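Long-range contacts in inositol-3-phosphate synthase (Caenorhabditis elegans, PDB 1VKO), which belongs to the myo-inositol-1-phosphate synthase family and forms, in this model, a tetramer whose chains contain a Rossmann-type domain with bound NAD: residues R75-L80 with L240-V245; A288-G293 with E311-H316; N165-M170 with F187-V192. All blocks are in the same frame, centred on the assembly; numbering follows the deposited sequence.

Contact 1 (R75-L80 with L240-V245)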
ATOM      1  N   ARG A  75     -29.318   3.410  35.924  1.00 34.16           N
ATOM      2  CA  ARG A  75     -28.862   3.725  37.274  1.00 33.12           C
ATOM      3  C   ARG A  75     -27.728   4.763  37.277  1.00 34.20           C
ATOM      4  O   ARG A  75     -27.017   4.931  36.266  1.00 33.90           O
ATOM      5  CB  ARG A  75     -28.397   2.454  37.971  1.00 31.57           C
ATOM      6  CG  ARG A  75     -29.523   1.650  38.595  1.00 37.27           C
ATOM      7  CD  ARG A  75     -30.184   0.667  37.633  1.00 41.72           C
ATOM      8  NE  ARG A  75     -31.152  -0.211  38.301  1.00 41.18           N
ATOM      9  CZ  ARG A  75     -30.995  -1.513  38.482  1.00 31.27           C
ATOM     10  NH1 ARG A  75     -29.905  -2.142  38.055  1.00 38.11           N
ATOM     11  NH2 ARG A  75     -31.941  -2.196  39.082  1.00 42.52           N
ATOM     12  N   LYS A  76     -27.568   5.460  38.412  1.00 32.34           N
ATOM     13  CA  LYS A  76     -26.483   6.441  38.571  1.00 28.80           C
ATOM     14  C   LYS A  76     -25.167   5.697  38.613  1.00 26.91           C
ATOM     15  O   LYS A  76     -24.974   4.822  39.461  1.00 29.80           O
ATOM     16  CB  LYS A  76     -26.656   7.289  39.826  1.00 25.34           C
ATOM     17  CG  LYS A  76     -25.781   8.535  39.806  1.00 25.01           C
ATOM     18  CD  LYS A  76     -25.797   9.290  41.138  1.00 16.48           C
ATOM     19  CE  LYS A  76     -24.937  10.535  41.006  1.00 30.77           C
ATOM     20  NZ  LYS A  76     -24.699  11.214  42.305  1.00 33.94           N
ATOM     21  N   THR A  77     -24.261   6.046  37.715  1.00 24.55           N
ATOM     22  CA  THR A  77     -23.144   5.143  37.372  1.00 22.18           C
ATOM     23  C   THR A  77     -21.749   5.745  37.486  1.00 20.35           C
ATOM     24  O   THR A  77     -21.427   6.731  36.844  1.00 19.95           O
ATOM     25  CB  THR A  77     -23.394   4.574  35.955  1.00 22.56           C
ATOM     26  OG1 THR A  77     -24.546   3.730  36.014  1.00 22.32           O
ATOM     27  CG2 THR A  77     -22.294   3.626  35.491  1.00 15.21           C
ATOM     28  N   GLY A  78     -20.921   5.139  38.323  1.00 21.57           N
ATOM     29  CA  GLY A  78     -19.521   5.552  38.427  1.00 20.11           C
ATOM     30  C   GLY A  78     -18.640   4.563  37.695  1.00 20.14           C
ATOM     31  O   GLY A  78     -18.890   3.355  37.746  1.00 18.22           O
ATOM     32  N   LEU A  79     -17.610   5.085  37.028  1.00 20.06           N
ATOM     33  CA  LEU A  79     -16.580   4.252  36.369  1.00 21.09           C
ATOM     34  C   LEU A  79     -15.202   4.557  36.914  1.00 18.22           C
ATOM     35  O   LEU A  79     -14.763   5.735  36.946  1.00 15.57           O
ATOM     36  CB  LEU A  79     -16.604   4.402  34.812  1.00 20.76           C
ATOM     37  CG  LEU A  79     -15.531   3.677  33.955  1.00 24.07           C
ATOM     38  CD1 LEU A  79     -15.677   2.170  34.058  1.00 18.25           C
ATOM     39  CD2 LEU A  79     -15.615   4.069  32.498  1.00 22.03           C
ATOM     40  N   LEU A  80     -14.521   3.486  37.321  1.00 17.09           N
ATOM     41  CA  LEU A  80     -13.186   3.588  37.868  1.00 18.90           C
ATOM     42  C   LEU A  80     -12.158   2.952  36.955  1.00 19.02           C
ATOM     43  O   LEU A  80     -12.172   1.721  36.736  1.00 18.40           O
ATOM     44  CB  LEU A  80     -13.101   2.889  39.237  1.00 17.49           C
ATOM     45  CG  LEU A  80     -13.857   3.452  40.422  1.00 16.79           C
ATOM     46  CD1 LEU A  80     -14.164   2.335  41.427  1.00 10.48           C
ATOM     47  CD2 LEU A  80     -13.051   4.558  41.050  1.00 24.84           C
ATOM     48  N   LEU A 240     -23.718   6.337  44.102  1.00 29.28           N
ATOM     49  CA  LEU A 240     -23.843   5.570  42.866  1.00 26.04           C
ATOM     50  C   LEU A 240     -24.634   4.295  43.055  1.00 25.81           C
ATOM     51  O   LEU A 240     -24.495   3.613  44.056  1.00 26.44           O
ATOM     52  CB  LEU A 240     -22.448   5.184  42.389  1.00 25.23           C
ATOM     53  CG  LEU A 240     -21.481   6.351  42.183  1.00 26.04           C
ATOM     54  CD1 LEU A 240     -20.067   5.836  42.028  1.00 11.36           C
ATOM     55  CD2 LEU A 240     -21.877   7.232  40.988  1.00 23.46           C
ATOM     56  N   GLU A 241     -25.443   3.948  42.070  1.00 27.20           N
ATOM     57  CA  GLU A 241     -26.123   2.666  42.094  1.00 28.84           C
ATOM     58  C   GLU A 241     -25.442   1.607  41.244  1.00 29.22           C
ATOM     59  O   GLU A 241     -25.777   0.439  41.393  1.00 32.25           O
ATOM     60  CB  GLU A 241     -27.571   2.811  41.633  1.00 30.62           C
ATOM     61  CG  GLU A 241     -28.434   3.744  42.478  1.00 37.23           C
ATOM     62  CD  GLU A 241     -29.500   4.400  41.630  1.00 48.91           C
ATOM     63  OE1 GLU A 241     -30.438   3.692  41.206  1.00 55.48           O
ATOM     64  OE2 GLU A 241     -29.381   5.616  41.364  1.00 55.98           O
ATOM     65  N   CYS A 242     -24.542   2.001  40.332  1.00 25.34           N
ATOM     66  CA  CYS A 242     -23.746   1.032  39.540  1.00 25.02           C
ATOM     67  C   CYS A 242     -22.294   1.460  39.507  1.00 22.78           C
ATOM     68  O   CYS A 242     -21.979   2.581  39.107  1.00 21.59           O
ATOM     69  CB  CYS A 242     -24.257   0.913  38.101  1.00 26.46           C
ATOM     70  SG  CYS A 242     -23.550  -0.455  37.144  1.00 31.00           S
ATOM     71  N   VAL A 243     -21.409   0.568  39.938  1.00 21.72           N
ATOM     72  CA  VAL A 243     -19.982   0.870  39.941  1.00 21.91           C
ATOM     73  C   VAL A 243     -19.335  -0.134  39.003  1.00 22.18           C
ATOM     74  O   VAL A 243     -19.548  -1.345  39.150  1.00 20.27           O
ATOM     75  CB  VAL A 243     -19.362   0.726  41.361  1.00 19.72           C
ATOM     76  CG1 VAL A 243     -17.879   0.952  41.331  1.00 13.58           C
ATOM     77  CG2 VAL A 243     -19.990   1.709  42.306  1.00 27.35           C
ATOM     78  N   ILE A 244     -18.571   0.375  38.043  1.00 20.76           N
ATOM     79  CA  ILE A 244     -17.830  -0.462  37.118  1.00 21.24           C
ATOM     80  C   ILE A 244     -16.361  -0.094  37.257  1.00 22.00           C
ATOM     81  O   ILE A 244     -16.008   1.099  37.290  1.00 18.98           O
ATOM     82  CB  ILE A 244     -18.296  -0.255  35.657  1.00 21.01           C
ATOM     83  CG1 ILE A 244     -19.761  -0.585  35.508  1.00 14.93           C
ATOM     84  CG2 ILE A 244     -17.449  -1.133  34.658  1.00 24.98           C
ATOM     85  CD1 ILE A 244     -20.459   0.273  34.406  1.00 21.03           C
ATOM     86  N   VAL A 245     -15.524  -1.128  37.377  1.00 22.09           N
ATOM     87  CA  VAL A 245     -14.095  -0.977  37.377  1.00 21.62           C
ATOM     88  C   VAL A 245     -13.531  -1.531  36.069  1.00 25.48           C
ATOM     89  O   VAL A 245     -13.932  -2.613  35.596  1.00 24.88           O
ATOM     90  CB  VAL A 245     -13.468  -1.714  38.541  1.00 25.99           C
ATOM     91  CG1 VAL A 245     -11.892  -1.857  38.326  1.00  8.62           C
ATOM     92  CG2 VAL A 245     -13.833  -1.008  39.837  1.00  9.63           C
TER

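Contact 2 (A288-G293 with E311-H316)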
ATOM      1  N   ALA A 288     -10.994  -6.766  44.458  1.00 23.28           N
ATOM      2  CA  ALA A 288     -11.551  -5.625  45.183  1.00 26.12           C
ATOM      3  C   ALA A 288     -12.907  -5.168  44.620  1.00 28.01           C
ATOM      4  O   ALA A 288     -13.747  -4.628  45.350  1.00 29.12           O
ATOM      5  CB  ALA A 288     -10.587  -4.503  45.176  1.00 24.32           C
ATOM      6  N   SER A 289     -13.093  -5.391  43.316  1.00 28.35           N
ATOM      7  CA  SER A 289     -14.258  -4.933  42.562  1.00 27.18           C
ATOM      8  C   SER A 289     -15.414  -5.836  42.910  1.00 26.60           C
ATOM      9  O   SER A 289     -16.476  -5.361  43.335  1.00 29.04           O
ATOM     10  CB  SER A 289     -13.998  -4.978  41.043  1.00 25.11           C
ATOM     11  OG  SER A 289     -12.827  -4.255  40.722  1.00 26.66           O
ATOM     12  N   ILE A 290     -15.183  -7.134  42.744  1.00 23.96           N
ATOM     13  CA  ILE A 290     -16.209  -8.124  42.975  1.00 25.48           C
ATOM     14  C   ILE A 290     -16.663  -8.071  44.415  1.00 25.72           C
ATOM     15  O   ILE A 290     -17.856  -7.949  44.667  1.00 30.56           O
ATOM     16  CB  ILE A 290     -15.715  -9.540  42.620  1.00 23.56           C
ATOM     17  CG1 ILE A 290     -15.462  -9.642  41.123  1.00 19.56           C
ATOM     18  CG2 ILE A 290     -16.738 -10.565  43.065  1.00 27.55           C
ATOM     19  CD1 ILE A 290     -14.473 -10.757  40.760  1.00 17.06           C
ATOM     20  N   LEU A 291     -15.718  -8.120  45.350  1.00 24.56           N
ATOM     21  CA  LEU A 291     -16.062  -8.081  46.781  1.00 27.54           C
ATOM     22  C   LEU A 291     -16.890  -6.868  47.181  1.00 26.53           C
ATOM     23  O   LEU A 291     -17.673  -6.947  48.108  1.00 28.25           O
ATOM     24  CB  LEU A 291     -14.817  -8.253  47.683  1.00 28.47           C
ATOM     25  CG  LEU A 291     -14.172  -9.624  47.459  1.00 17.01           C
ATOM     26  CD1 LEU A 291     -12.848  -9.620  48.058  1.00 18.87           C
ATOM     27  CD2 LEU A 291     -14.985 -10.712  48.068  1.00 10.92           C
ATOM     28  N   GLU A 292     -16.747  -5.775  46.436  1.00 29.65           N
ATOM     29  CA  GLU A 292     -17.557  -4.556  46.630  1.00 25.48           C
ATOM     30  C   GLU A 292     -18.781  -4.418  45.720  1.00 26.71           C
ATOM     31  O   GLU A 292     -19.384  -3.343  45.648  1.00 26.20           O
ATOM     32  CB  GLU A 292     -16.678  -3.330  46.447  1.00 23.92           C
ATOM     33  CG  GLU A 292     -15.590  -3.204  47.492  1.00 28.62           C
ATOM     34  CD  GLU A 292     -16.165  -3.076  48.891  1.00 38.05           C
ATOM     35  OE1 GLU A 292     -17.331  -2.618  48.999  1.00 32.17           O
ATOM     36  OE2 GLU A 292     -15.460  -3.435  49.868  1.00 37.47           O
ATOM     37  N   GLY A 293     -19.143  -5.477  45.003  1.00 25.81           N
ATOM     38  CA  GLY A 293     -20.319  -5.406  44.140  1.00 27.22           C
ATOM     39  C   GLY A 293     -20.191  -4.559  42.876  1.00 28.48           C
ATOM     40  O   GLY A 293     -21.189  -4.332  42.177  1.00 27.58           O
ATOM     41  N   GLU A 311     -15.385 -17.788  39.006  1.00 34.85           N
ATOM     42  CA  GLU A 311     -16.115 -18.375  40.140  1.00 35.54           C
ATOM     43  C   GLU A 311     -16.453 -17.333  41.237  1.00 33.06           C
ATOM     44  O   GLU A 311     -17.544 -17.334  41.796  1.00 35.22           O
ATOM     45  CB  GLU A 311     -15.361 -19.579  40.704  1.00 35.40           C
ATOM     46  CG  GLU A 311     -16.102 -20.319  41.798  1.00 42.82           C
ATOM     47  CD  GLU A 311     -15.362 -21.546  42.298  1.00 50.52           C
ATOM     48  OE1 GLU A 311     -14.123 -21.551  42.288  1.00 49.59           O
ATOM     49  OE2 GLU A 311     -16.032 -22.509  42.714  1.00 54.68           O
ATOM     50  N   LEU A 312     -15.540 -16.415  41.509  1.00 32.67           N
ATOM     51  CA  LEU A 312     -15.771 -15.441  42.578  1.00 32.58           C
ATOM     52  C   LEU A 312     -16.830 -14.431  42.153  1.00 33.10           C
ATOM     53  O   LEU A 312     -17.679 -14.017  42.944  1.00 30.46           O
ATOM     54  CB  LEU A 312     -14.456 -14.748  42.984  1.00 34.34           C
ATOM     55  CG  LEU A 312     -14.470 -13.801  44.207  1.00 34.81           C
ATOM     56  CD1 LEU A 312     -14.656 -14.512  45.573  1.00 20.21           C
ATOM     57  CD2 LEU A 312     -13.222 -12.958  44.213  1.00 10.62           C
ATOM     58  N   ALA A 313     -16.777 -14.041  40.881  1.00 32.75           N
ATOM     59  CA  ALA A 313     -17.818 -13.213  40.323  1.00 28.94           C
ATOM     60  C   ALA A 313     -19.177 -13.941  40.302  1.00 30.55           C
ATOM     61  O   ALA A 313     -20.199 -13.328  40.611  1.00 29.67           O
ATOM     62  CB  ALA A 313     -17.427 -12.754  38.948  1.00 26.89           C
ATOM     63  N   GLU A 314     -19.203 -15.226  39.922  1.00 33.91           N
ATOM     64  CA  GLU A 314     -20.464 -16.003  39.913  1.00 36.67           C
ATOM     65  C   GLU A 314     -21.073 -15.965  41.325  1.00 37.22           C
ATOM     66  O   GLU A 314     -22.264 -15.735  41.501  1.00 38.16           O
ATOM     67  CB  GLU A 314     -20.259 -17.478  39.460  1.00 37.16           C
ATOM     68  CG  GLU A 314     -20.246 -17.764  37.942  1.00 45.37           C
ATOM     69  CD  GLU A 314     -19.579 -19.109  37.550  1.00 53.21           C
ATOM     70  OE1 GLU A 314     -18.973 -19.799  38.416  1.00 55.02           O
ATOM     71  OE2 GLU A 314     -19.635 -19.485  36.351  1.00 53.68           O
ATOM     72  N   ARG A 315     -20.221 -16.173  42.320  1.00 38.39           N
ATOM     73  CA  ARG A 315     -20.637 -16.273  43.707  1.00 38.55           C
ATOM     74  C   ARG A 315     -21.089 -14.946  44.272  1.00 37.87           C
ATOM     75  O   ARG A 315     -21.869 -14.912  45.217  1.00 41.36           O
ATOM     76  CB  ARG A 315     -19.490 -16.823  44.547  1.00 38.01           C
ATOM     77  CG  ARG A 315     -19.893 -18.016  45.399  1.00 47.08           C
ATOM     78  CD  ARG A 315     -18.721 -18.831  45.910  1.00 44.70           C
ATOM     79  NE  ARG A 315     -17.828 -18.006  46.712  1.00 37.48           N
ATOM     80  CZ  ARG A 315     -16.668 -18.427  47.174  1.00 40.00           C
ATOM     81  NH1 ARG A 315     -16.285 -19.668  46.889  1.00 36.11           N
ATOM     82  NH2 ARG A 315     -15.890 -17.620  47.906  1.00 30.38           N
ATOM     83  N   HIS A 316     -20.618 -13.848  43.701  1.00 38.03           N
ATOM     84  CA  HIS A 316     -20.941 -12.525  44.250  1.00 38.42           C
ATOM     85  C   HIS A 316     -21.947 -11.730  43.424  1.00 38.17           C
ATOM     86  O   HIS A 316     -22.286 -10.592  43.770  1.00 37.37           O
ATOM     87  CB  HIS A 316     -19.669 -11.721  44.541  1.00 39.41           C
ATOM     88  CG  HIS A 316     -19.085 -11.997  45.889  1.00 36.20           C
ATOM     89  ND1 HIS A 316     -18.289 -13.093  46.149  1.00 37.64           N
ATOM     90  CD2 HIS A 316     -19.197 -11.330  47.062  1.00 41.98           C
ATOM     91  CE1 HIS A 316     -17.930 -13.091  47.422  1.00 22.39           C
ATOM     92  NE2 HIS A 316     -18.468 -12.031  47.998  1.00 44.73           N
TER

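Contact 3 (N165-M170 with F187-V192)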
ATOM      1  N   ASN A 165      -1.439  14.961  36.923  1.00 18.04           N
ATOM      2  CA  ASN A 165      -2.857  15.328  36.814  1.00 21.95           C
ATOM      3  C   ASN A 165      -3.286  15.197  35.357  1.00 25.06           C
ATOM      4  O   ASN A 165      -2.457  15.279  34.457  1.00 24.23           O
ATOM      5  CB  ASN A 165      -3.089  16.777  37.286  1.00 22.12           C
ATOM      6  CG  ASN A 165      -2.375  17.784  36.413  1.00 24.21           C
ATOM      7  OD1 ASN A 165      -2.808  18.068  35.277  1.00 24.03           O
ATOM      8  ND2 ASN A 165      -1.251  18.296  36.905  1.00 24.93           N
ATOM      9  N   LEU A 166      -4.587  15.067  35.137  1.00 25.95           N
ATOM     10  CA  LEU A 166      -5.141  14.742  33.840  1.00 26.60           C
ATOM     11  C   LEU A 166      -4.896  15.781  32.761  1.00 28.78           C
ATOM     12  O   LEU A 166      -5.137  15.513  31.578  1.00 27.97           O
ATOM     13  CB  LEU A 166      -6.637  14.401  33.966  1.00 23.58           C
ATOM     14  CG  LEU A 166      -6.952  13.083  34.683  1.00 27.64           C
ATOM     15  CD1 LEU A 166      -8.144  12.391  34.085  1.00 16.67           C
ATOM     16  CD2 LEU A 166      -5.779  12.122  34.649  1.00 29.61           C
ATOM     17  N   TYR A 167      -4.417  16.962  33.157  1.00 32.42           N
ATOM     18  CA  TYR A 167      -3.984  17.962  32.185  1.00 32.10           C
ATOM     19  C   TYR A 167      -2.578  17.637  31.687  1.00 32.83           C
ATOM     20  O   TYR A 167      -2.361  17.569  30.480  1.00 34.58           O
ATOM     21  CB  TYR A 167      -4.115  19.389  32.744  1.00 33.01           C
ATOM     22  CG  TYR A 167      -3.448  20.475  31.916  1.00 31.13           C
ATOM     23  CD1 TYR A 167      -3.915  20.810  30.646  1.00 37.85           C
ATOM     24  CD2 TYR A 167      -2.334  21.147  32.405  1.00 28.30           C
ATOM     25  CE1 TYR A 167      -3.282  21.807  29.897  1.00 40.49           C
ATOM     26  CE2 TYR A 167      -1.700  22.130  31.677  1.00 30.52           C
ATOM     27  CZ  TYR A 167      -2.169  22.460  30.425  1.00 40.05           C
ATOM     28  OH  TYR A 167      -1.512  23.446  29.715  1.00 37.49           O
ATOM     29  N   GLU A 168      -1.640  17.381  32.600  1.00 31.43           N
ATOM     30  CA  GLU A 168      -0.283  16.961  32.219  1.00 28.15           C
ATOM     31  C   GLU A 168      -0.345  15.644  31.489  1.00 29.27           C
ATOM     32  O   GLU A 168       0.495  15.327  30.605  1.00 31.54           O
ATOM     33  CB  GLU A 168       0.571  16.732  33.450  1.00 30.36           C
ATOM     34  CG  GLU A 168       0.826  17.922  34.358  1.00 19.36           C
ATOM     35  CD  GLU A 168       1.609  17.518  35.616  1.00 30.59           C
ATOM     36  OE1 GLU A 168       1.144  16.632  36.378  1.00 34.76           O
ATOM     37  OE2 GLU A 168       2.702  18.077  35.843  1.00 32.02           O
ATOM     38  N   ALA A 169      -1.324  14.846  31.902  1.00 26.19           N
ATOM     39  CA  ALA A 169      -1.626  13.581  31.284  1.00 24.71           C
ATOM     40  C   ALA A 169      -2.046  13.701  29.791  1.00 23.69           C
ATOM     41  O   ALA A 169      -1.809  12.798  29.014  1.00 27.67           O
ATOM     42  CB  ALA A 169      -2.714  12.906  32.095  1.00 23.71           C
ATOM     43  N   MET A 170      -2.729  14.783  29.429  1.00 22.05           N
ATOM     44  CA  MET A 170      -3.126  15.061  28.054  1.00 21.28           C
ATOM     45  C   MET A 170      -1.948  15.481  27.173  1.00 24.05           C
ATOM     46  O   MET A 170      -1.859  15.091  25.974  1.00 24.62           O
ATOM     47  CB  MET A 170      -4.110  16.186  28.026  1.00 23.71           C
ATOM     48  CG  MET A 170      -5.488  15.858  28.475  1.00 19.21           C
ATOM     49  SD  MET A 170      -6.429  17.322  28.050  1.00 25.81           S
ATOM     50  CE  MET A 170      -7.946  16.448  27.895  1.00 32.51           C
ATOM     51  N   PHE A 187     -10.858  21.550  33.831  1.00 26.23           N
ATOM     52  CA  PHE A 187     -11.635  20.377  34.205  1.00 25.28           C
ATOM     53  C   PHE A 187     -10.717  19.195  34.554  1.00 26.59           C
ATOM     54  O   PHE A 187     -10.975  18.437  35.496  1.00 27.52           O
ATOM     55  CB  PHE A 187     -12.595  19.980  33.086  1.00 26.81           C
ATOM     56  CG  PHE A 187     -13.545  21.073  32.658  1.00 27.37           C
ATOM     57  CD1 PHE A 187     -13.202  21.948  31.630  1.00 31.91           C
ATOM     58  CD2 PHE A 187     -14.804  21.200  33.255  1.00 27.74           C
ATOM     59  CE1 PHE A 187     -14.074  22.951  31.209  1.00 32.90           C
ATOM     60  CE2 PHE A 187     -15.676  22.185  32.840  1.00 34.32           C
ATOM     61  CZ  PHE A 187     -15.313  23.069  31.814  1.00 36.41           C
ATOM     62  N   MET A 188      -9.637  19.060  33.794  1.00 25.60           N
ATOM     63  CA  MET A 188      -8.761  17.910  33.876  1.00 23.96           C
ATOM     64  C   MET A 188      -7.675  18.137  34.863  1.00 26.06           C
ATOM     65  O   MET A 188      -7.262  17.197  35.546  1.00 27.09           O
ATOM     66  CB  MET A 188      -8.100  17.667  32.532  1.00 23.14           C
ATOM     67  CG  MET A 188      -9.047  17.353  31.472  1.00 13.94           C
ATOM     68  SD  MET A 188      -9.721  15.695  31.643  1.00 27.11           S
ATOM     69  CE  MET A 188      -8.434  14.735  30.793  1.00 15.67           C
ATOM     70  N   GLU A 189      -7.190  19.379  34.927  1.00 26.13           N
ATOM     71  CA  GLU A 189      -6.054  19.698  35.800  1.00 28.61           C
ATOM     72  C   GLU A 189      -6.273  19.327  37.282  1.00 28.36           C
ATOM     73  O   GLU A 189      -5.375  18.768  37.896  1.00 27.44           O
ATOM     74  CB  GLU A 189      -5.568  21.159  35.620  1.00 29.68           C
ATOM     75  CG  GLU A 189      -4.256  21.466  36.340  1.00 34.68           C
ATOM     76  CD  GLU A 189      -3.681  22.842  36.048  1.00 28.74           C
ATOM     77  OE1 GLU A 189      -4.461  23.824  35.889  1.00 18.82           O
ATOM     78  OE2 GLU A 189      -2.432  22.932  35.978  1.00 24.26           O
ATOM     79  N   PRO A 190      -7.431  19.650  37.871  1.00 31.06           N
ATOM     80  CA  PRO A 190      -7.705  19.245  39.264  1.00 29.96           C
ATOM     81  C   PRO A 190      -7.676  17.737  39.486  1.00 30.41           C
ATOM     82  O   PRO A 190      -7.605  17.317  40.625  1.00 33.49           O
ATOM     83  CB  PRO A 190      -9.138  19.754  39.492  1.00 28.13           C
ATOM     84  CG  PRO A 190      -9.263  20.891  38.584  1.00 24.13           C
ATOM     85  CD  PRO A 190      -8.539  20.471  37.338  1.00 30.38           C
ATOM     86  N   ILE A 191      -7.752  16.928  38.429  1.00 27.79           N
ATOM     87  CA  ILE A 191      -7.855  15.482  38.630  1.00 27.45           C
ATOM     88  C   ILE A 191      -6.486  14.808  38.721  1.00 26.88           C
ATOM     89  O   ILE A 191      -5.712  14.807  37.781  1.00 26.38           O
ATOM     90  CB  ILE A 191      -8.741  14.804  37.576  1.00 27.40           C
ATOM     91  CG1 ILE A 191     -10.005  15.621  37.303  1.00 23.99           C
ATOM     92  CG2 ILE A 191      -9.130  13.398  38.040  1.00 19.86           C
ATOM     93  CD1 ILE A 191     -10.783  15.137  36.074  1.00 33.86           C
ATOM     94  N   VAL A 192      -6.181  14.285  39.894  1.00 28.80           N
ATOM     95  CA  VAL A 192      -4.953  13.545  40.119  1.00 29.74           C
ATOM     96  C   VAL A 192      -5.383  12.147  40.542  1.00 31.65           C
ATOM     97  O   VAL A 192      -6.106  12.010  41.530  1.00 33.97           O
ATOM     98  CB  VAL A 192      -4.102  14.190  41.221  1.00 28.53           C
ATOM     99  CG1 VAL A 192      -2.933  13.272  41.585  1.00 34.96           C
ATOM    100  CG2 VAL A 192      -3.573  15.549  40.752  1.00 24.31           C
TER

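Contact 1 (R75-L80 with L240-V245)
Two adjacent parallel strands of the Rossmann-type sheet meet where T77-L80 runs beside C242-V245, their axes 4.8 Å apart at closest approach and inclined by 16°. The register is read from the backbone bonds. G78 lies opposite V243 and uses both its polar atoms on the residues either side of it, C242 and I244: its N donates to C242 O at 2.9 Å and its O accepts from I244 N at 3.0 Å. I244 then reaches back with its own carbonyl, O to L80 N at 2.8 Å. At the entry end K76 O is gripped by two successive amides, E241 N at 2.8 Å and C242 N at 3.0 Å, which ties the approach to one strand to the start of the other.

G78 is closely covered by L240, whose CD2 comes within 3.5 Å of G78 N while CD1 rests over G78 CA. On the face of T77, L79, C242 and I244, L79 sends CD1 to I244 CG2. With its CG lying anti to the backbone N (chi1 176°), L79 leans its end toward the neighbouring strand. On the other face L80 CD1 touches both V243 CG1 and V245 CG2, 3.7 Å from the latter. E241 crosses R75 at about a right angle, carboxylate against the aliphatic CG, and the bond from K76 N to E241 OE2 is weak.

Strand 154-159 continues the sheet beyond T77 and L79, and strand 295-298 flanks C242 to V245. Helix 440-458 covers T77, L79 and C242 through E456, I448 and A452, while helix 220-238 packs on L80, L240 and V243 from the other face.

Contact 2 (A288-G293 with E311-H316)
I290 overlaps the H316 side of helix 307-316 with its branch methyl CG2, which lies 3.5 Å from H316 CB and 3.6 Å from L312 O. The same methyl also reaches L312 CG at 4.1 Å, so one carbon spans two residues a helical turn apart, and it touches A313 CA between them. The other branch of I290 lies on the alanine methyl: CD1 meets A313 CB at 4.0 Å. Its CG1 is placed anti to the carbonyl carbon (chi1 -66°), which turns CD1 to that position. I290 and A313 have the nearest CA atoms, 6.0 Å apart, and the alanine has just a methyl there.

The contact joins the C-terminal turns of helices 281-291 and 307-316, which precede strands 295-298 and 320-321 of the parallel Rossmann-type sheet. Helix 281-291 ends in a Schellman motif: G293, with positive phi (72°), is its C-prime residue, G293 N donates to I290 O at 2.8 Å, and the next amide after G293 bonds S289 O.

L291 adds a van der Waals contact, its CD2 standing 3.7 Å from H316 NE2 and almost as near to CE1, at an oblique angle to the imidazole. The other ring nitrogen, ND1, donates weakly to L312 O. Beyond the pair, L291 also packs on M269 and L312 on A265, both of helix 265-273, and I290 on V318.

Contact 3 (N165-M170 with F187-V192)
L166 carries the polar link across the contact: its backbone N donates to I191 O at 2.9 Å, with an N-H...O angle of 149°. Beside it N165 CA approaches the same carbonyl in a CA-H...O contact, so I191 O receives both groups.

Apolar contacts are made by the side chain of L166. Its CB lies 3.7 Å from M188 CE, and its CG meets I191 CB at 3.8 Å, the leucine thus touching both the methionine and the isoleucine. M188 bends at chi2 and chi3, bringing its CE back to the L166 backbone and to M170, whose extended chain it crosses at about a right angle. The two CE methyls are tighter than usual van der Waals contact, at 3.4 Å.

Capping bonds order the entry to helix 168-173, and the partner segment comes off helix 178-188 and holds a type I turn from M188 to I191. N165 and E168 form a capping box: N165 OD1 accepts from Y167 N and E168 N, the latter at 3.0 Å and approaching from above the amide carbonyl plane, while N165 N returns a bond to E168 OE1 at 3.1 Å.

Y167 and E189 lie side by side and point the same way, Y167 CB 3.7 Å from E189 CB, their ring and carboxylate planes 60° apart. The carboxylate of E189 is engaged in a salt bridge to R185, and Y167 OH bonds to E182. Helix 87-100 lies against both segments, V93 touching L166 and M188.

All three contacts lie in the same chain, but only contacts 1 and 2 touch. These two follow in series along the chain, V245 CB lying 3.4 Å from S289 OG, with centres 15 Å apart. Contact 3 falls between the two strands of contact 1 in sequence; its centre is 21 Å from that of contact 1, their nearest atoms about 10 Å apart, and its nearest atoms are about 17 Å from contact 2. As for the bound NAD, the side chain of L166 in contact 3 is about 8 Å from it and that of V245 in contact 1 about 10 Å, so neither side chain is in contact with it.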